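Conserved membrane protein (Chlamydia abortus, PDB 6GZU) is a secreted CE-clan effector that combines deubiquitinase and acetyltransferase activities and induces fragmentation of the host Golgi. Local coordinates at residues Phe150-Ala154 / Ile193-Gln198. Numbering follows the deposited sequence.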
# COMPACT_ATOMS: atom_id res chain seq x y z
N PHE A 150 -3.37 0.50 7.75
CA PHE A 150 -3.84 -0.78 8.26
C PHE A 150 -2.71 -1.65 8.75
O PHE A 150 -1.78 -1.94 8.02
CB PHE A 150 -4.61 -1.54 7.16
CG PHE A 150 -5.05 -2.91 7.56
CD1 PHE A 150 -4.18 -4.00 7.45
CD2 PHE A 150 -6.33 -3.14 8.08
CE1 PHE A 150 -4.57 -5.26 7.86
CE2 PHE A 150 -6.72 -4.43 8.49
CZ PHE A 150 -5.85 -5.47 8.35
N ASP A 151 -2.78 -2.04 10.03
CA ASP A 151 -1.85 -2.97 10.66
C ASP A 151 -2.70 -3.97 11.41
O ASP A 151 -3.39 -3.59 12.39
CB ASP A 151 -0.97 -2.20 11.63
CG ASP A 151 -0.04 -3.10 12.42
OD1 ASP A 151 0.03 -4.31 12.13
OD2 ASP A 151 0.61 -2.59 13.32
N SER A 152 -2.68 -5.23 10.97
CA SER A 152 -3.46 -6.27 11.63
C SER A 152 -3.01 -6.52 13.06
O SER A 152 -3.76 -7.12 13.84
CB SER A 152 -3.44 -7.59 10.84
OG SER A 152 -2.12 -7.95 10.40
N LEU A 153 -1.81 -6.05 13.43
CA LEU A 153 -1.36 -6.16 14.82
C LEU A 153 -1.53 -4.83 15.59
O LEU A 153 -1.02 -4.71 16.73
CB LEU A 153 0.08 -6.64 14.85
CG LEU A 153 0.24 -8.13 14.53
CD1 LEU A 153 1.69 -8.56 14.51
CD2 LEU A 153 -0.55 -9.02 15.52
N ALA A 154 -2.23 -3.85 14.95
CA ALA A 154 -2.58 -2.51 15.49
C ALA A 154 -1.41 -1.59 15.72
O ALA A 154 -1.40 -0.47 15.19
CB ALA A 154 -3.39 -2.65 16.81
N ILE A 193 -7.08 -0.05 12.69
CA ILE A 193 -7.12 -1.19 13.62
C ILE A 193 -6.64 -0.73 15.00
O ILE A 193 -5.46 -0.35 15.17
CB ILE A 193 -6.20 -2.33 13.11
CG1 ILE A 193 -6.59 -2.71 11.69
CG2 ILE A 193 -6.22 -3.54 14.04
CD1 ILE A 193 -8.07 -2.98 11.54
N LYS A 194 -7.54 -0.75 15.98
CA LYS A 194 -7.18 -0.30 17.32
C LYS A 194 -6.84 -1.47 18.21
O LYS A 194 -6.11 -1.31 19.18
CB LYS A 194 -8.29 0.53 17.95
CG LYS A 194 -8.76 1.72 17.15
CD LYS A 194 -7.62 2.52 16.45
CE LYS A 194 -6.57 3.17 17.38
NZ LYS A 194 -5.74 4.24 16.65
N THR A 195 -7.40 -2.65 17.91
CA THR A 195 -7.19 -3.87 18.68
C THR A 195 -6.68 -4.91 17.70
O THR A 195 -7.25 -5.08 16.63
CB THR A 195 -8.52 -4.35 19.28
OG1 THR A 195 -8.98 -3.37 20.23
CG2 THR A 195 -8.35 -5.68 20.01
N PRO A 196 -5.60 -5.62 18.03
CA PRO A 196 -5.08 -6.59 17.05
C PRO A 196 -6.11 -7.60 16.61
O PRO A 196 -6.86 -8.15 17.44
CB PRO A 196 -3.97 -7.30 17.83
CG PRO A 196 -3.55 -6.27 18.89
CD PRO A 196 -4.77 -5.52 19.24
N ILE A 197 -6.15 -7.85 15.31
CA ILE A 197 -6.98 -8.90 14.73
C ILE A 197 -6.15 -10.14 14.34
O ILE A 197 -6.69 -11.23 14.27
CB ILE A 197 -7.83 -8.37 13.54
CG1 ILE A 197 -6.95 -7.86 12.43
CG2 ILE A 197 -8.78 -7.27 14.01
CD1 ILE A 197 -7.76 -7.15 11.34
N GLN A 198 -4.86 -9.98 14.07
CA GLN A 198 -4.00 -11.08 13.62
C GLN A 198 -3.62 -11.90 14.83
O GLN A 198 -3.34 -11.34 15.87
CB GLN A 198 -2.75 -10.54 12.93
CG GLN A 198 -1.65 -11.58 12.62
CD GLN A 198 -0.46 -10.92 11.97
OE1 GLN A 198 -0.58 -9.82 11.43
NE2 GLN A 198 0.69 -11.55 12.05
O HOH W 1 -4.39 0.11 11.52
O HOH W 2 -3.31 0.83 13.91
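Ser152 and Gln198 meet through both side chain and backbone. The Ser152 hydroxyl donates to Gln198 OE1, with OG 2.6 Å from OE1 and lying in the plane of that amide carbonyl. The Gln198 chain is extended, with CG anti to the backbone N (chi1 170°), and this carries the amide out to the serine and across the Leu153 side chain. Gln198 NE2 donates to Asp200 O, which holds the other end of the amide. The carbonyl oxygen of Ser152 is gripped by two successive amides. Ile197 N lies 2.9 Å from Ser152 O, nearly in line with the C=O bond. Gln198 N is 3.1 Å from Ser152 O and approaches from above the carbonyl plane.

Apolar contacts flank these bonds. Ile193 lays CD1 3.6 Å from Phe150 CE2, while Ile197 CD1 reaches Phe150 CZ at 3.9 Å. Ala154 CB points at the 193-198 loop, 4.0 Å from Pro196 CD. Two waters bridge Ile193 to the other loop. One accepts from Asp151 N and Ile193 N; the other donates to Ala154 O and Ile193 O. Phe150 lies in strand 146-150, Asp151 to Ala154 form a type I turn, and 193-198 follow the neighbouring parallel strand 188-191. Both segments belong to the Ulp1-type catalytic domain. The hydrogen bond between His134 NE2 and Asp151 OD1 is consistent with a Cys-His-Asp triad of Cys204, His134 and Asp151, as in other CE-clan proteases. Asp151 OD1 also accepts from Leu153 N at 2.8 Å, an Asx turn, and Asp151 OD2 accepts from Phe156 N. Helix 204-217 covers Ser152 and Ile197 with Trp207, and Phe211 stacks on the Phe150 ring.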